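Local coordinates for protein phage terminase large subunit (Thermus phage P7426, PDB 7KS4) that probably acts as the ATP-driven motor that moves viral DNA into empty capsids and as the endonuclease that cuts it, this piece being the N-terminal ATPase domain, at residues M197-G202 and G211-H216; A35-A40 and P217-F222; I80-V85 and R106-L111. All blocks are in the same frame, centred on the assembly; numbering follows the deposited sequence.

Contact 1. Residues M197-G202 and G211-H216. With SO4 (sulfate ion), chain D.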
loop_
_atom_site.group_PDB
_atom_site.type_symbol
_atom_site.label_atom_id
_atom_site.label_comp_id
_atom_site.label_asym_id
_atom_site.label_seq_id
_atom_site.Cartn_x
_atom_site.Cartn_y
_atom_site.Cartn_z
ATOM N N MET A 197 -16.341 -4.514 -3.522
ATOM C CA MET A 197 -16.586 -5.321 -2.327
ATOM C C MET A 197 -16.498 -4.490 -1.057
ATOM O O MET A 197 -17.092 -4.859 -0.035
ATOM C CB MET A 197 -15.586 -6.475 -2.257
ATOM C CG MET A 197 -15.842 -7.560 -3.282
ATOM S SD MET A 197 -14.518 -8.761 -3.353
ATOM C CE MET A 197 -14.975 -9.605 -4.870
ATOM N N GLY A 198 -15.749 -3.392 -1.088
ATOM C CA GLY A 198 -15.594 -2.557 0.085
ATOM C C GLY A 198 -16.177 -1.166 -0.050
ATOM O O GLY A 198 -15.937 -0.317 0.814
ATOM N N TRP A 199 -16.952 -0.901 -1.101
ATOM C CA TRP A 199 -17.394 0.464 -1.375
ATOM C C TRP A 199 -18.725 0.720 -0.675
ATOM O O TRP A 199 -19.752 0.141 -1.041
ATOM C CB TRP A 199 -17.515 0.732 -2.871
ATOM C CG TRP A 199 -18.034 2.118 -3.110
ATOM C CD1 TRP A 199 -19.242 2.465 -3.648
ATOM C CD2 TRP A 199 -17.378 3.349 -2.771
ATOM N NE1 TRP A 199 -19.371 3.833 -3.680
ATOM C CE2 TRP A 199 -18.241 4.399 -3.147
ATOM C CE3 TRP A 199 -16.141 3.663 -2.198
ATOM C CZ2 TRP A 199 -17.904 5.740 -2.972
ATOM C CZ3 TRP A 199 -15.810 5.000 -2.017
ATOM C CH2 TRP A 199 -16.690 6.019 -2.403
ATOM N N ARG A 200 -18.707 1.598 0.326
ATOM C CA ARG A 200 -19.912 1.962 1.066
ATOM C C ARG A 200 -20.245 3.446 0.926
ATOM O O ARG A 200 -21.062 3.968 1.693
ATOM C CB ARG A 200 -19.753 1.579 2.538
ATOM C CG ARG A 200 -19.497 0.105 2.734
ATOM C CD ARG A 200 -19.358 -0.276 4.195
ATOM N NE ARG A 200 -19.138 -1.713 4.325
ATOM C CZ ARG A 200 -17.980 -2.318 4.075
ATOM N NH1 ARG A 200 -16.924 -1.609 3.691
ATOM N NH2 ARG A 200 -17.879 -3.632 4.208
ATOM N N GLY A 201 -19.638 4.137 -0.032
ATOM C CA GLY A 201 -19.862 5.557 -0.208
ATOM C C GLY A 201 -21.039 5.927 -1.087
ATOM O O GLY A 201 -21.187 7.102 -1.439
ATOM N N GLY A 202 -21.876 4.965 -1.455
ATOM C CA GLY A 202 -23.067 5.259 -2.216
ATOM C C GLY A 202 -22.796 5.553 -3.682
ATOM O O GLY A 202 -21.672 5.488 -4.187
ATOM N N GLY A 211 -23.746 2.345 -5.168
ATOM C CA GLY A 211 -25.070 2.596 -4.626
ATOM C C GLY A 211 -25.956 1.372 -4.525
ATOM O O GLY A 211 -26.772 1.274 -3.605
ATOM N N ILE A 212 -25.814 0.432 -5.457
ATOM C CA ILE A 212 -26.598 -0.796 -5.450
ATOM C C ILE A 212 -25.728 -2.019 -5.191
ATOM O O ILE A 212 -26.223 -3.149 -5.253
ATOM C CB ILE A 212 -27.392 -0.964 -6.757
ATOM C CG1 ILE A 212 -26.457 -0.957 -7.973
ATOM C CG2 ILE A 212 -28.450 0.124 -6.868
ATOM C CD1 ILE A 212 -27.113 -1.455 -9.251
ATOM N N ASN A 213 -24.447 -1.823 -4.890
ATOM C CA ASN A 213 -23.515 -2.934 -4.768
ATOM C C ASN A 213 -23.570 -3.559 -3.383
ATOM O O ASN A 213 -23.849 -2.891 -2.386
ATOM C CB ASN A 213 -22.085 -2.464 -5.038
ATOM C CG ASN A 213 -21.615 -1.421 -4.036
ATOM O OD1 ASN A 213 -22.090 -0.287 -4.042
ATOM N ND2 ASN A 213 -20.672 -1.802 -3.174
ATOM N N GLN A 214 -23.303 -4.861 -3.331
ATOM C CA GLN A 214 -23.092 -5.530 -2.058
ATOM C C GLN A 214 -21.664 -5.282 -1.576
ATOM O O GLN A 214 -20.796 -4.839 -2.331
ATOM C CB GLN A 214 -23.360 -7.031 -2.182
ATOM C CG GLN A 214 -24.839 -7.398 -2.196
ATOM C CD GLN A 214 -25.187 -8.379 -3.296
ATOM O OE1 GLN A 214 -24.997 -8.098 -4.480
ATOM N NE2 GLN A 214 -25.700 -9.542 -2.911
ATOM N N THR A 215 -21.430 -5.565 -0.297
ATOM C CA THR A 215 -20.105 -5.415 0.290
ATOM C C THR A 215 -19.790 -6.632 1.147
ATOM O O THR A 215 -20.684 -7.335 1.625
ATOM C CB THR A 215 -19.975 -4.134 1.131
ATOM O OG1 THR A 215 -20.991 -4.101 2.143
ATOM C CG2 THR A 215 -20.092 -2.904 0.252
ATOM N N HIS A 216 -18.489 -6.882 1.314
ATOM C CA HIS A 216 -17.977 -7.927 2.183
ATOM C C HIS A 216 -17.419 -7.297 3.454
ATOM O O HIS A 216 -16.734 -6.275 3.373
ATOM C CB HIS A 216 -16.872 -8.735 1.495
ATOM C CG HIS A 216 -17.321 -9.444 0.255
ATOM N ND1 HIS A 216 -16.535 -10.362 -0.407
ATOM C CD2 HIS A 216 -18.482 -9.373 -0.440
ATOM C CE1 HIS A 216 -17.189 -10.824 -1.459
ATOM N NE2 HIS A 216 -18.373 -10.238 -1.502
HETATM S S SO4 D . -20.949 -4.992 5.547
HETATM O O1 SO4 D . -20.127 -5.413 4.418
HETATM O O2 SO4 D . -20.163 -5.049 6.777
HETATM O O3 SO4 D . -21.418 -3.624 5.339
HETATM O O4 SO4 D . -22.098 -5.888 5.658
HETATM O O HOH W 1 -22.036 2.224 -2.152
#
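Asn213 and Trp199 meet in the tight inner half of this contact. The ND2 of Asn213 gives an almost straight bond to Trp199 O at 3.0 Å (N-H...O 175°), lying in the amide plane and landing on a lone pair of that carbonyl. CB already points at 197-202, and with CG between the backbone N and the carbonyl carbon (chi1 62°) the amide lies alongside Trp199 O. ND2 also donates to Gln214 O and, weakly, to Leu196 O, which fixes the turn of the amide. At its other end, OD1 lies near the plane of the indole at its CD1 edge and takes a hydrogen bond from a water that in turn accepts from Gly202 N. The indole is held by its own segment too, since Trp199 NE1 donates to Gly202 O at 2.9 Å and Gly201 N lies over one ring face. Phe195 meets the same indole with its ring. A backbone bond from His216 N to Met197 O, 2.8 Å, closes the other end, and Thr215 CG2 packs against Trp199 O at 3.3 Å.

Both segments belong to the loop that leaves helix 190-197 and turns back into strand 219-224, the edge strand of the ATPase sheet, so the bonds pin the two limbs of a surface excursion together.

Toward solvent the grip changes. The extended side chain of Met197 lays CG over the face of the His216 imidazole, 4.0 Å from the centroid, with SD oblique to the ring. Arg200 runs along the rim: NE and NH2 hold two oxygens of a sulfate, probably from the crystallisation liquor, and Thr215 OG1 donates to its O1 at 2.8 Å. NH2 also reaches His216 O, weakly, while NH1 bonds to Phe219 O.

Contact 2. Residues A35-A40 and P217-F222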
loop_
_atom_site.group_PDB
_atom_site.type_symbol
_atom_site.label_atom_id
_atom_site.label_comp_id
_atom_site.label_asym_id
_atom_site.label_seq_id
_atom_site.Cartn_x
_atom_site.Cartn_y
_atom_site.Cartn_z
ATOM N N ALA A 35 -9.844 -2.898 8.224
ATOM C CA ALA A 35 -10.225 -3.956 7.297
ATOM C C ALA A 35 -8.997 -4.733 6.830
ATOM O O ALA A 35 -7.939 -4.158 6.556
ATOM C CB ALA A 35 -10.958 -3.366 6.091
ATOM N N LYS A 36 -9.145 -6.054 6.735
ATOM C CA LYS A 36 -8.047 -6.885 6.260
ATOM C C LYS A 36 -7.812 -6.734 4.765
ATOM O O LYS A 36 -6.732 -7.091 4.288
ATOM C CB LYS A 36 -8.312 -8.351 6.611
ATOM C CG LYS A 36 -8.418 -8.586 8.107
ATOM C CD LYS A 36 -7.374 -9.572 8.602
ATOM C CE LYS A 36 -7.318 -9.605 10.125
ATOM N NZ LYS A 36 -8.650 -9.870 10.740
ATOM N N ARG A 37 -8.788 -6.202 4.025
ATOM C CA ARG A 37 -8.648 -5.910 2.601
ATOM C C ARG A 37 -9.044 -4.451 2.413
ATOM O O ARG A 37 -10.234 -4.123 2.391
ATOM C CB ARG A 37 -9.514 -6.825 1.742
ATOM C CG ARG A 37 -9.271 -8.312 1.977
ATOM C CD ARG A 37 -7.946 -8.783 1.385
ATOM N NE ARG A 37 -7.751 -10.209 1.647
ATOM C CZ ARG A 37 -7.032 -10.710 2.651
ATOM N NH1 ARG A 37 -6.418 -9.910 3.511
ATOM N NH2 ARG A 37 -6.933 -12.031 2.799
ATOM N N ARG A 38 -8.046 -3.590 2.288
ATOM C CA ARG A 38 -8.252 -2.177 2.007
ATOM C C ARG A 38 -7.917 -1.925 0.544
ATOM O O ARG A 38 -6.807 -2.240 0.095
ATOM C CB ARG A 38 -7.381 -1.318 2.919
ATOM C CG ARG A 38 -7.830 -1.322 4.374
ATOM C CD ARG A 38 -6.840 -0.574 5.264
ATOM N NE ARG A 38 -5.584 -1.298 5.444
ATOM C CZ ARG A 38 -4.526 -0.815 6.097
ATOM N NH1 ARG A 38 -4.554 0.407 6.620
ATOM N NH2 ARG A 38 -3.430 -1.550 6.216
ATOM N N VAL A 39 -8.867 -1.349 -0.187
ATOM C CA VAL A 39 -8.751 -1.130 -1.621
ATOM C C VAL A 39 -8.897 0.370 -1.847
ATOM O O VAL A 39 -9.962 0.941 -1.579
ATOM C CB VAL A 39 -9.810 -1.912 -2.411
ATOM C CG1 VAL A 39 -9.534 -1.836 -3.909
ATOM C CG2 VAL A 39 -9.866 -3.367 -1.958
ATOM N N ALA A 40 -7.843 1.013 -2.345
ATOM C CA ALA A 40 -7.851 2.456 -2.573
ATOM C C ALA A 40 -7.739 2.724 -4.065
ATOM O O ALA A 40 -6.704 2.444 -4.681
ATOM C CB ALA A 40 -6.721 3.146 -1.809
ATOM N N PRO A 217 -17.670 -7.881 4.630
ATOM C CA PRO A 217 -17.271 -7.198 5.874
ATOM C C PRO A 217 -15.774 -6.977 6.009
ATOM O O PRO A 217 -15.362 -6.033 6.695
ATOM C CB PRO A 217 -17.794 -8.137 6.976
ATOM C CG PRO A 217 -18.768 -9.045 6.306
ATOM C CD PRO A 217 -18.301 -9.183 4.900
ATOM N N ASP A 218 -14.940 -7.822 5.409
ATOM C CA ASP A 218 -13.499 -7.651 5.556
ATOM C C ASP A 218 -12.915 -6.661 4.558
ATOM O O ASP A 218 -11.694 -6.466 4.549
ATOM C CB ASP A 218 -12.781 -9.001 5.428
ATOM C CG ASP A 218 -13.296 -9.843 4.268
ATOM O OD1 ASP A 218 -14.451 -9.628 3.831
ATOM O OD2 ASP A 218 -12.546 -10.735 3.805
ATOM N N PHE A 219 -13.753 -6.022 3.746
ATOM C CA PHE A 219 -13.305 -5.093 2.721
ATOM C C PHE A 219 -13.704 -3.668 3.079
ATOM O O PHE A 219 -14.828 -3.418 3.528
ATOM C CB PHE A 219 -13.899 -5.452 1.359
ATOM C CG PHE A 219 -13.169 -6.553 0.639
ATOM C CD1 PHE A 219 -13.281 -7.870 1.053
ATOM C CD2 PHE A 219 -12.402 -6.271 -0.477
ATOM C CE1 PHE A 219 -12.612 -8.883 0.377
ATOM C CE2 PHE A 219 -11.735 -7.278 -1.153
ATOM C CZ PHE A 219 -11.840 -8.579 -0.727
ATOM N N GLU A 220 -12.790 -2.730 2.852
ATOM C CA GLU A 220 -13.118 -1.312 2.936
ATOM C C GLU A 220 -12.415 -0.595 1.797
ATOM O O GLU A 220 -11.215 -0.787 1.592
ATOM C CB GLU A 220 -12.708 -0.702 4.281
ATOM C CG GLU A 220 -13.056 0.775 4.392
ATOM C CD GLU A 220 -12.912 1.293 5.806
ATOM O OE1 GLU A 220 -12.511 0.503 6.687
ATOM O OE2 GLU A 220 -13.202 2.485 6.035
ATOM N N SER A 221 -13.161 0.224 1.058
ATOM C CA SER A 221 -12.644 0.866 -0.138
ATOM C C SER A 221 -12.645 2.382 -0.006
ATOM O O SER A 221 -13.511 2.969 0.650
ATOM C CB SER A 221 -13.455 0.469 -1.361
ATOM O OG SER A 221 -13.322 -0.915 -1.605
ATOM N N PHE A 222 -11.668 3.003 -0.667
ATOM C CA PHE A 222 -11.448 4.440 -0.623
ATOM C C PHE A 222 -11.318 4.953 -2.047
ATOM O O PHE A 222 -10.714 4.288 -2.898
ATOM C CB PHE A 222 -10.190 4.758 0.184
ATOM C CG PHE A 222 -10.117 4.011 1.481
ATOM C CD1 PHE A 222 -10.517 4.612 2.661
ATOM C CD2 PHE A 222 -9.679 2.694 1.517
ATOM C CE1 PHE A 222 -10.468 3.923 3.851
ATOM C CE2 PHE A 222 -9.626 2.008 2.704
ATOM C CZ PHE A 222 -10.024 2.629 3.873
#
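Arg37 and Phe219 begin a parallel strand pair, and four backbone hydrogen bonds of 2.8 to 3.0 Å join the strands: Arg37 N to Asp218 O, Glu220 N to Arg37 O, Val39 N to Glu220 O and Phe222 N to Val39 O. Donors and acceptors switch from strand to strand, Arg37 and Val39 each giving an N-H and a C=O to the other strand, while Arg38 and Ala40 bond to strand 178-183 on the other flank. Short CA-H...O contacts fill the gaps in this ladder, as from Ser221 CA to Val39 O.

Apolar packing follows the two sheet faces. On the face of Arg37, Val39, Phe219 and Ser221, the Arg37 CB stands squarely over the Phe219 ring, 3.6 Å from the centroid and 7° off its normal. Its CG continues over the CE1 and CZ side, and the bend at chi2 (-73°) then takes the guanidinium away. Val39 CG2 meets the same ring obliquely, and helix 190-197 covers this face through Phe191 and Phe195. On the opposite face, Phe222 turns a ring edge to Arg38 CB, with CE2 at 4.0 Å. Ala35 CB touches Glu220 CB at 3.7 Å, just before the strand begins.

The charged ends find partners beyond the pair. Arg38 donates from NH1 to Ile30 O, makes a salt bridge to Glu55 and a cation-pi contact with Trp178, Lys36 pairs with Asp176, and Glu220 bonds to Ser33 OG.

Strand 37-42 leads straight toward the nucleotide-binding loop, with the Ala40 side chain about 5 Å from that of Lys48. A parallel strand running into the phosphate-binding loop is characteristic of P-loop NTPases; here 219-224 is its outer neighbour and the last strand of the sheet within this chain.

Contact 3. Residues I80-V85 and R106-L111. With SO4 (sulfate ion), chain C.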
loop_
_atom_site.group_PDB
_atom_site.type_symbol
_atom_site.label_atom_id
_atom_site.label_comp_id
_atom_site.label_asym_id
_atom_site.label_seq_id
_atom_site.Cartn_x
_atom_site.Cartn_y
_atom_site.Cartn_z
ATOM N N ILE A 80 9.768 2.323 -5.609
ATOM C CA ILE A 80 9.289 3.598 -5.083
ATOM C C ILE A 80 8.887 3.439 -3.624
ATOM O O ILE A 80 9.457 4.076 -2.731
ATOM C CB ILE A 80 8.127 4.136 -5.935
ATOM C CG1 ILE A 80 8.612 4.401 -7.361
ATOM C CG2 ILE A 80 7.564 5.421 -5.323
ATOM C CD1 ILE A 80 7.510 4.756 -8.326
ATOM N N ILE A 81 7.902 2.582 -3.356
ATOM C CA ILE A 81 7.481 2.377 -1.975
ATOM C C ILE A 81 8.607 1.743 -1.169
ATOM O O ILE A 81 8.870 2.147 -0.031
ATOM C CB ILE A 81 6.191 1.540 -1.927
ATOM C CG1 ILE A 81 5.023 2.368 -2.466
ATOM C CG2 ILE A 81 5.895 1.065 -0.500
ATOM C CD1 ILE A 81 3.726 1.585 -2.628
ATOM N N PHE A 82 9.297 0.754 -1.742
ATOM C CA PHE A 82 10.388 0.111 -1.017
ATOM C C PHE A 82 11.421 1.133 -0.560
ATOM O O PHE A 82 11.855 1.116 0.596
ATOM C CB PHE A 82 11.056 -0.962 -1.874
ATOM C CG PHE A 82 12.135 -1.713 -1.143
ATOM C CD1 PHE A 82 13.466 -1.338 -1.264
ATOM C CD2 PHE A 82 11.814 -2.767 -0.306
ATOM C CE1 PHE A 82 14.459 -2.018 -0.577
ATOM C CE2 PHE A 82 12.802 -3.452 0.379
ATOM C CZ PHE A 82 14.125 -3.075 0.245
ATOM N N GLY A 83 11.825 2.033 -1.456
ATOM C CA GLY A 83 12.834 3.018 -1.100
ATOM C C GLY A 83 12.369 3.964 -0.008
ATOM O O GLY A 83 13.155 4.391 0.840
ATOM N N ARG A 84 11.084 4.310 -0.019
ATOM C CA ARG A 84 10.557 5.178 1.024
ATOM C C ARG A 84 10.492 4.458 2.362
ATOM O O ARG A 84 10.750 5.061 3.410
ATOM C CB ARG A 84 9.184 5.693 0.626
ATOM C CG ARG A 84 9.238 6.547 -0.604
ATOM C CD ARG A 84 7.886 7.062 -0.956
ATOM N NE ARG A 84 7.898 7.725 -2.253
ATOM C CZ ARG A 84 7.034 8.661 -2.615
ATOM N NH1 ARG A 84 6.097 9.045 -1.763
ATOM N NH2 ARG A 84 7.116 9.212 -3.817
ATOM N N VAL A 85 10.151 3.169 2.352
ATOM C CA VAL A 85 10.178 2.399 3.591
ATOM C C VAL A 85 11.596 2.359 4.147
ATOM O O VAL A 85 11.810 2.522 5.352
ATOM C CB VAL A 85 9.615 0.986 3.358
ATOM C CG1 VAL A 85 9.740 0.141 4.612
ATOM C CG2 VAL A 85 8.141 1.062 2.928
ATOM N N ARG A 106 20.097 -4.276 -3.691
ATOM C CA ARG A 106 20.001 -4.983 -4.962
ATOM C C ARG A 106 18.855 -5.989 -4.946
ATOM O O ARG A 106 18.108 -6.106 -5.924
ATOM C CB ARG A 106 21.331 -5.672 -5.278
ATOM C CG ARG A 106 22.529 -4.721 -5.278
ATOM C CD ARG A 106 23.758 -5.335 -5.940
ATOM N NE ARG A 106 24.518 -6.197 -5.037
ATOM C CZ ARG A 106 25.492 -5.781 -4.229
ATOM N NH1 ARG A 106 25.840 -4.502 -4.191
ATOM N NH2 ARG A 106 26.120 -6.651 -3.449
ATOM N N ARG A 107 18.689 -6.711 -3.842
ATOM C CA ARG A 107 17.649 -7.723 -3.726
ATOM C C ARG A 107 16.344 -7.179 -3.151
ATOM O O ARG A 107 15.444 -7.970 -2.849
ATOM C CB ARG A 107 18.144 -8.885 -2.862
ATOM C CG ARG A 107 19.185 -9.749 -3.546
ATOM C CD ARG A 107 19.584 -10.932 -2.683
ATOM N NE ARG A 107 20.589 -10.572 -1.688
ATOM C CZ ARG A 107 21.191 -11.445 -0.885
ATOM N NH1 ARG A 107 20.891 -12.737 -0.956
ATOM N NH2 ARG A 107 22.096 -11.027 -0.011
ATOM N N LEU A 108 16.216 -5.862 -3.013
ATOM C CA LEU A 108 15.036 -5.232 -2.424
ATOM C C LEU A 108 14.588 -5.991 -1.178
ATOM O O LEU A 108 13.448 -6.444 -1.058
ATOM C CB LEU A 108 13.892 -5.134 -3.434
ATOM C CG LEU A 108 14.114 -4.306 -4.704
ATOM C CD1 LEU A 108 12.833 -4.271 -5.513
ATOM C CD2 LEU A 108 14.590 -2.889 -4.388
ATOM N N ARG A 109 15.522 -6.128 -0.239
ATOM C CA ARG A 109 15.283 -6.854 1.001
ATOM C C ARG A 109 15.691 -5.973 2.173
ATOM O O ARG A 109 16.845 -5.538 2.258
ATOM C CB ARG A 109 16.051 -8.175 1.026
ATOM C CG ARG A 109 15.516 -9.174 2.039
ATOM C CD ARG A 109 16.436 -10.370 2.180
ATOM N NE ARG A 109 15.912 -11.353 3.121
ATOM C CZ ARG A 109 16.648 -12.274 3.737
ATOM N NH1 ARG A 109 17.957 -12.343 3.525
ATOM N NH2 ARG A 109 16.073 -13.125 4.577
ATOM N N LEU A 110 14.744 -5.714 3.067
ATOM C CA LEU A 110 14.963 -4.884 4.240
ATOM C C LEU A 110 14.662 -5.712 5.480
ATOM O O LEU A 110 13.595 -6.330 5.576
ATOM C CB LEU A 110 14.080 -3.636 4.183
ATOM C CG LEU A 110 14.154 -2.661 5.358
ATOM C CD1 LEU A 110 15.521 -2.013 5.468
ATOM C CD2 LEU A 110 13.054 -1.610 5.220
ATOM N N LEU A 111 15.597 -5.723 6.425
ATOM C CA LEU A 111 15.476 -6.485 7.661
ATOM C C LEU A 111 15.564 -5.546 8.855
ATOM O O LEU A 111 16.451 -4.688 8.912
ATOM C CB LEU A 111 16.579 -7.546 7.760
ATOM C CG LEU A 111 16.627 -8.569 6.625
ATOM C CD1 LEU A 111 17.805 -9.502 6.822
ATOM C CD2 LEU A 111 15.336 -9.353 6.551
HETATM S S SO4 C . 22.638 -7.220 -2.154
HETATM O O1 SO4 C . 23.231 -7.519 -3.454
HETATM O O2 SO4 C . 23.697 -6.921 -1.194
HETATM O O3 SO4 C . 21.757 -6.060 -2.277
HETATM O O4 SO4 C . 21.887 -8.388 -1.699
#
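Phe82, on helix 75-92, packs its ring against strand 109-115 and the turn before it in the alpha/beta core of this P-loop ATPase, where the helix covers the antiparallel wing of the sheet. The helix segment and strand 109-111 run in similar directions, their axes 26° apart and 9.9 Å at closest approach, and no hydrogen bond joins the two segments. The bridging is done by side chains.

Phe82 can be traced outward from its CB, which points toward the strand; CG is anti to the backbone N (chi1 -177°), which carries the ring straight off the helix. CD1 meets Leu108 CD2 at 3.7 Å. CE1 lies against Leu108 CA and that same methyl. On the other flank CD2 faces Leu108 O at 4.1 Å, and CE2 comes closer to that Leu108 O, at 3.4 Å. CZ goes deepest, 3.3 Å from Leu108 C, and it also touches Arg109 N and Leu110 CB. One face of the ring is covered by Leu108, whose CB stands over its centre, while Leu110 N lies in the ring plane at the edge. Leu108, with positive phi, and Arg109 both face Gln104, which fits a G1 beta bulge where strand 109-115 leaves the turn. Leu103 and Phe132, from the neighbouring strands, add to the packing around the ring.

On the outer side of the turn, away from the helix, a sulfate, probably from the crystallisation liquor, lies beside Arg106 and Arg107. Arg109, turned from the helix too, makes a salt bridge with Glu131. On the far side of the helix Arg84 contacts the bound ADP and pairs with Glu50.

One helical turn on from Phe82, Val85 CG1 completes the apolar row by resting on Leu110 CD2 at 3.8 Å.

How the contacts relate
Contacts 1 and 2 form one continuous patch, their centres 11 Å apart. The loop of contact 1 leads into strand 219-224, and it stays with that strand: Gly198 O and Ser221 N are 2.8 Å apart, a probable hydrogen bond. Contact 3 lies across the chain's centre, 25 Å from contact 2 between centres and 34 Å from contact 1, yet contacts 2 and 3 reach the same sheet. The nucleotide site lies between them. The side chain of Ala40 is about 8 Å from ADP, and that of Val85 about 12 Å, whereas segment 80-85 also carries the ADP-binding Arg84. Contact 1 stands away from the site.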